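Local coordinates for Lys-gingipain catalytic subunit (Porphyromonas gingivalis, PDB 6I9A), which cleaves proteins after lysine residues as a secreted, calcium-binding cysteine endopeptidase and may act as a virulence factor in periodontal disease, at residues E151-I156 with T187-Y192; Q169-Y174 with G311-T316. One frame throughout, in Å; residues are numbered along the deposited sequence. Where two conformers were deposited one is given.

Interaction 1 (E151-I156 with T187-Y192); sequences EKVLLI and TDVYNY
Tyr190 leans from strand 188-192 over the backbone of its neighbour, strand 152-156. Its CB lies 3.9 Å from Leu154 CD1 and also rests against the carbonyl of Val153. Further along, CG passes the same oxygen, and CD2 comes within 3.2 Å of Val153 O, an oxygen that lies oblique to the ring. CE2 then skirts Lys152 CB, and the OH ends beside Lys152 CD at 3.8 Å. With CG of Tyr190 anti to its own carbonyl carbon (chi1 -52°), the ring is swung back along its strand toward Lys152, while its stacking partner is His203. Leu154 CD1 also reaches the ring of Tyr192, meeting CE1 at the edge. The Tyr192 hydroxyl is hydrogen-bonded to His203 NE2.

The strands run parallel and in register. Val153 N gives its hydrogen to Asp188 O at 3.0 Å and Val153 O receives that of Tyr190 N; Leu155 repeats the pattern with Tyr190 O and Tyr192 N. Toward the start the pairing frays: Thr187 N and Asp188 N make only weak bonds to Glu151 O. A water bridges this end, donating to both Glu151 OE2 and Thr187 OG1, while Thr187 OG1 donates to Asp188 OD1 at 2.7 Å. Lys152 and Asp188 run side by side, but Lys152 NZ stays 4.4 Å from Asp188 OD1, too far for a salt bridge.

On the opposite face Val189 CG1 touches both Val153 CG2, at 3.9 Å, and Leu155 CD1. This pairing belongs to a beta-alpha-beta crossover at the rim of the six-stranded sheet. Helix 163-178 packs on this face, Ile172 and Met176 against Leu155, and Met176 against Val189 and Asn191 as well. Helix 202-206 packs on Leu154, and strand 210-214 borders strand 152-157 along its other side.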
loop_
_atom_site.group_PDB
_atom_site.type_symbol
_atom_site.label_atom_id
_atom_site.label_comp_id
_atom_site.label_asym_id
_atom_site.label_seq_id
_atom_site.Cartn_x
_atom_site.Cartn_y
_atom_site.Cartn_z
ATOM N N GLU A 151 -11.387 12.571 6.467
ATOM C CA GLU A 151 -11.082 13.131 7.779
ATOM C C GLU A 151 -11.564 12.214 8.902
ATOM O O GLU A 151 -11.592 12.646 10.070
ATOM C CB GLU A 151 -11.713 14.529 7.915
ATOM C CG GLU A 151 -11.217 15.462 6.791
ATOM C CD GLU A 151 -11.906 16.818 6.822
ATOM O OE1 GLU A 151 -11.195 17.839 6.948
ATOM O OE2 GLU A 151 -13.166 16.859 6.733
ATOM N N LYS A 152 -11.894 10.969 8.576
ATOM C CA LYS A 152 -12.505 10.050 9.543
ATOM C C LYS A 152 -11.804 8.706 9.503
ATOM O O LYS A 152 -11.397 8.257 8.420
ATOM C CB LYS A 152 -13.997 9.888 9.203
ATOM C CG LYS A 152 -14.691 11.246 8.962
ATOM C CD LYS A 152 -16.177 11.089 8.733
ATOM C CE LYS A 152 -16.814 12.420 8.380
ATOM N NZ LYS A 152 -18.215 12.236 7.949
ATOM N N VAL A 153 -11.684 8.043 10.665
ATOM C CA VAL A 153 -11.030 6.733 10.746
ATOM C C VAL A 153 -11.805 5.876 11.722
ATOM O O VAL A 153 -12.574 6.398 12.555
ATOM C CB VAL A 153 -9.529 6.793 11.153
ATOM C CG1 VAL A 153 -8.721 7.643 10.182
ATOM C CG2 VAL A 153 -9.337 7.275 12.592
ATOM N N LEU A 154 -11.582 4.548 11.629
ATOM C CA LEU A 154 -12.156 3.555 12.539
ATOM C C LEU A 154 -11.015 2.722 13.108
ATOM O O LEU A 154 -10.240 2.110 12.373
ATOM C CB LEU A 154 -13.138 2.667 11.790
ATOM C CG LEU A 154 -13.738 1.500 12.615
ATOM C CD1 LEU A 154 -14.532 1.986 13.836
ATOM C CD2 LEU A 154 -14.562 0.603 11.728
ATOM N N LEU A 155 -10.921 2.715 14.464
ATOM C CA LEU A 155 -9.854 1.992 15.197
ATOM C C LEU A 155 -10.494 1.089 16.228
ATOM O O LEU A 155 -11.317 1.558 17.043
ATOM C CB LEU A 155 -8.961 3.020 15.881
ATOM C CG LEU A 155 -8.306 4.075 14.973
ATOM C CD1 LEU A 155 -7.550 5.112 15.813
ATOM C CD2 LEU A 155 -7.328 3.404 13.958
ATOM N N ILE A 156 -10.171 -0.204 16.190
ATOM C CA ILE A 156 -10.813 -1.160 17.099
ATOM C C ILE A 156 -9.768 -2.025 17.774
ATOM O O ILE A 156 -8.989 -2.736 17.080
ATOM C CB ILE A 156 -11.790 -2.085 16.279
ATOM C CG1 ILE A 156 -12.922 -1.222 15.652
ATOM C CG2 ILE A 156 -12.386 -3.182 17.196
ATOM C CD1 ILE A 156 -13.706 -1.996 14.615
ATOM N N THR A 187 -11.538 14.752 11.982
ATOM C CA THR A 187 -12.730 15.263 12.654
ATOM C C THR A 187 -13.486 14.184 13.400
ATOM O O THR A 187 -14.260 14.506 14.306
ATOM C CB THR A 187 -13.691 15.888 11.600
ATOM O OG1 THR A 187 -14.059 14.893 10.643
ATOM C CG2 THR A 187 -13.046 17.080 10.877
ATOM N N ASP A 188 -13.339 12.916 12.995
ATOM C CA ASP A 188 -14.088 11.809 13.584
ATOM C C ASP A 188 -13.184 10.605 13.699
ATOM O O ASP A 188 -12.803 10.002 12.685
ATOM C CB ASP A 188 -15.304 11.480 12.720
ATOM C CG ASP A 188 -16.255 12.651 12.573
ATOM O OD1 ASP A 188 -16.077 13.455 11.639
ATOM O OD2 ASP A 188 -17.128 12.823 13.451
ATOM N N VAL A 189 -12.793 10.289 14.913
ATOM C CA VAL A 189 -11.914 9.177 15.203
ATOM C C VAL A 189 -12.789 8.163 15.919
ATOM O O VAL A 189 -12.924 8.176 17.154
ATOM C CB VAL A 189 -10.673 9.615 15.968
ATOM C CG1 VAL A 189 -9.796 8.404 16.283
ATOM C CG2 VAL A 189 -9.883 10.657 15.178
ATOM N N TYR A 190 -13.472 7.327 15.142
ATOM C CA TYR A 190 -14.369 6.323 15.726
ATOM C C TYR A 190 -13.489 5.257 16.333
ATOM O O TYR A 190 -12.654 4.681 15.636
ATOM C CB TYR A 190 -15.274 5.731 14.658
ATOM C CG TYR A 190 -16.024 6.732 13.806
ATOM C CD1 TYR A 190 -17.023 7.540 14.348
ATOM C CD2 TYR A 190 -15.773 6.828 12.440
ATOM C CE1 TYR A 190 -17.748 8.423 13.540
ATOM C CE2 TYR A 190 -16.514 7.658 11.623
ATOM C CZ TYR A 190 -17.478 8.467 12.180
ATOM O OH TYR A 190 -18.225 9.260 11.324
ATOM N N ASN A 191 -13.630 5.002 17.626
ATOM C CA ASN A 191 -12.712 4.049 18.290
ATOM C C ASN A 191 -13.483 3.229 19.296
ATOM O O ASN A 191 -14.334 3.757 20.030
ATOM C CB ASN A 191 -11.536 4.795 18.937
ATOM C CG ASN A 191 -11.900 5.696 20.083
ATOM O OD1 ASN A 191 -11.702 5.318 21.247
ATOM N ND2 ASN A 191 -12.403 6.900 19.806
ATOM N N TYR A 192 -13.187 1.935 19.311
ATOM C CA TYR A 192 -13.824 0.996 20.225
ATOM C C TYR A 192 -12.712 0.245 20.923
ATOM O O TYR A 192 -11.993 -0.558 20.296
ATOM C CB TYR A 192 -14.720 0.062 19.426
ATOM C CG TYR A 192 -15.869 0.808 18.802
ATOM C CD1 TYR A 192 -15.693 1.542 17.623
ATOM C CD2 TYR A 192 -17.117 0.882 19.443
ATOM C CE1 TYR A 192 -16.719 2.320 17.093
ATOM C CE2 TYR A 192 -18.152 1.649 18.911
ATOM C CZ TYR A 192 -17.957 2.350 17.724
ATOM O OH TYR A 192 -18.967 3.123 17.196
HETATM O O HOH W 1 -15.155 15.692 8.222
#

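Interaction 2 (Q169-Y174 with G311-T316); sequences QPTIKY and GSYDAT. With NA (sodium ion), chain F; NA (sodium ion), chain E.
Asp314 OD2 is held from two directions, by a sodium ion 2.3 Å away and by Gly311 N. The amide donates at 3.0 Å, reaching OD2 from the anti side, somewhat out of the carboxylate plane, so the side chain folds back to the N-cap residue of its own helix. Tyr174 completes the link across the contact: its OH binds the same sodium at 2.5 Å and lies 2.7 Å from Asp314 OD1, which sits in the plane of the phenol ring at its edge. Ring and carboxylate are turned 73° apart. CG of Tyr174 stands opposite the backbone N (chi1 179°), which carries the hydroxyl across to the neighbouring helix. A water, Val293 O, Thr308 OG1 and Ser309 O complete the sodium shell, and Asp314 OD1 finds its hydrogen-bond partner in Tyr179.

Beside the metal site, Tyr313 enters between the helices. Its CD2 meets Tyr174 CD2 at 4.1 Å, edge against edge, as the two side chains slide past in opposite directions. CE2 lies 3.4 Å from Thr171 O, and the ring end touches Thr171 CG2 and Ile172 CD1, the latter 3.6 Å from Tyr313 OH. That hydroxyl finds its polar partner in Asn212. Ala315 O and Thr316 O help bind a second sodium.

The helical segments point nearly the same way, at 11°, with axes 11.6 Å apart, so these large side chains span the gap. Helix 285-293 packs against both, Ile172 rests on strand 152-157, and helix 325-342 covers Ser312, Ala315 and Thr316.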
loop_
_atom_site.group_PDB
_atom_site.type_symbol
_atom_site.label_atom_id
_atom_site.label_comp_id
_atom_site.label_asym_id
_atom_site.label_seq_id
_atom_site.Cartn_x
_atom_site.Cartn_y
_atom_site.Cartn_z
ATOM N N GLN A 169 -5.728 -2.167 23.675
ATOM C CA GLN A 169 -6.028 -0.774 24.021
ATOM C C GLN A 169 -4.783 0.139 23.964
ATOM O O GLN A 169 -4.828 1.196 23.352
ATOM C CB GLN A 169 -6.713 -0.682 25.361
ATOM C CG GLN A 169 -8.120 -1.294 25.377
ATOM C CD GLN A 169 -8.858 -0.918 26.622
ATOM O OE1 GLN A 169 -8.819 0.254 27.040
ATOM N NE2 GLN A 169 -9.518 -1.889 27.206
ATOM N N PRO A 170 -3.631 -0.291 24.513
ATOM C CA PRO A 170 -2.434 0.566 24.377
ATOM C C PRO A 170 -2.085 0.850 22.917
ATOM O O PRO A 170 -1.646 1.948 22.594
ATOM C CB PRO A 170 -1.323 -0.223 25.124
ATOM C CG PRO A 170 -2.107 -1.048 26.146
ATOM C CD PRO A 170 -3.407 -1.399 25.485
ATOM N N THR A 171 -2.276 -0.152 22.020
ATOM C CA THR A 171 -1.981 0.073 20.585
ATOM C C THR A 171 -2.846 1.209 20.033
ATOM O O THR A 171 -2.323 2.186 19.456
ATOM C CB THR A 171 -2.267 -1.189 19.790
ATOM O OG1 THR A 171 -1.386 -2.253 20.196
ATOM C CG2 THR A 171 -2.060 -0.956 18.285
ATOM N N ILE A 172 -4.175 1.081 20.198
ATOM C CA ILE A 172 -5.072 2.079 19.586
ATOM C C ILE A 172 -4.908 3.428 20.282
ATOM O O ILE A 172 -4.922 4.474 19.612
ATOM C CB ILE A 172 -6.525 1.539 19.668
ATOM C CG1 ILE A 172 -6.698 0.240 18.867
ATOM C CG2 ILE A 172 -7.544 2.623 19.235
ATOM C CD1 ILE A 172 -6.280 0.265 17.447
ATOM N N LYS A 173 -4.699 3.437 21.602
ATOM C CA LYS A 173 -4.490 4.694 22.324
ATOM C C LYS A 173 -3.239 5.406 21.846
ATOM O O LYS A 173 -3.213 6.642 21.796
ATOM C CB LYS A 173 -4.470 4.475 23.832
ATOM C CG LYS A 173 -5.843 4.087 24.396
ATOM C CD LYS A 173 -5.753 3.754 25.903
ATOM C CE LYS A 173 -7.146 3.587 26.495
ATOM N NZ LYS A 173 -7.057 3.306 27.952
ATOM N N TYR A 174 -2.159 4.679 21.540
ATOM C CA TYR A 174 -0.933 5.307 21.017
ATOM C C TYR A 174 -1.239 5.972 19.668
ATOM O O TYR A 174 -0.905 7.126 19.454
ATOM C CB TYR A 174 0.146 4.199 20.848
ATOM C CG TYR A 174 1.456 4.713 20.301
ATOM C CD1 TYR A 174 2.514 5.053 21.156
ATOM C CD2 TYR A 174 1.652 4.850 18.930
ATOM C CE1 TYR A 174 3.740 5.469 20.655
ATOM C CE2 TYR A 174 2.876 5.291 18.412
ATOM C CZ TYR A 174 3.903 5.603 19.282
ATOM O OH TYR A 174 5.125 6.019 18.836
ATOM N N GLY A 311 7.230 2.551 14.711
ATOM C CA GLY A 311 6.318 1.515 14.254
ATOM C C GLY A 311 5.533 1.991 13.058
ATOM O O GLY A 311 5.841 3.034 12.447
ATOM N N SER A 312 4.536 1.190 12.666
ATOM C CA SER A 312 3.781 1.493 11.448
ATOM C C SER A 312 3.032 2.829 11.555
ATOM O O SER A 312 3.021 3.603 10.593
ATOM C CB SER A 312 2.820 0.365 11.113
ATOM O OG SER A 312 1.783 0.304 12.081
ATOM N N TYR A 313 2.421 3.127 12.698
ATOM C CA TYR A 313 1.728 4.430 12.824
ATOM C C TYR A 313 2.718 5.598 12.686
ATOM O O TYR A 313 2.477 6.555 11.952
ATOM C CB TYR A 313 1.008 4.561 14.166
ATOM C CG TYR A 313 -0.122 3.600 14.491
ATOM C CD1 TYR A 313 -1.014 3.169 13.520
ATOM C CD2 TYR A 313 -0.348 3.207 15.795
ATOM C CE1 TYR A 313 -2.115 2.368 13.854
ATOM C CE2 TYR A 313 -1.453 2.433 16.138
ATOM C CZ TYR A 313 -2.334 2.022 15.167
ATOM O OH TYR A 313 -3.417 1.297 15.565
ATOM N N ASP A 314 3.858 5.484 13.376
ATOM C CA ASP A 314 4.870 6.539 13.329
ATOM C C ASP A 314 5.334 6.765 11.900
ATOM O O ASP A 314 5.452 7.922 11.442
ATOM C CB ASP A 314 6.103 6.180 14.170
ATOM C CG ASP A 314 5.899 5.968 15.647
ATOM O OD1 ASP A 314 5.155 6.792 16.275
ATOM O OD2 ASP A 314 6.478 5.001 16.197
ATOM N N ALA A 315 5.600 5.675 11.153
ATOM C CA ALA A 315 6.125 5.811 9.808
ATOM C C ALA A 315 5.083 6.441 8.913
ATOM O O ALA A 315 5.414 7.336 8.113
ATOM C CB ALA A 315 6.493 4.419 9.301
ATOM N N THR A 316 3.827 5.999 9.048
ATOM C CA THR A 316 2.749 6.555 8.219
ATOM C C THR A 316 2.811 8.084 8.293
ATOM O O THR A 316 2.713 8.770 7.258
ATOM C CB THR A 316 1.383 6.048 8.755
ATOM O OG1 THR A 316 1.320 4.598 8.659
ATOM C CG2 THR A 316 0.262 6.594 7.895
HETATM NA NA NA F . 6.989 4.395 18.404
HETATM NA NA NA E . 4.799 8.796 5.970
HETATM O O HOH W 2 8.629 6.207 18.483
#

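In the fold
The chain passes through 151-156, 169-174, 187-192 and 311-316 in that order, so the two contacts cross rather than nest. Interaction 1 closes the short loop, a beta-alpha-beta unit in which helix 163-178 leads from strand 152-157 to the edge strand 188-192. Interaction 2 starts inside that loop and closes a far longer one, which takes in strands 210-214, 242-247 and 273-279 together with the nucleophile Cys249 and His216, probably the proton donor. Helix 163-178 is the shared element: Ile172 packs on Leu155 and Ile156. The sheet edge is thereby tied to helix 312-317 within the C25 peptidase domain.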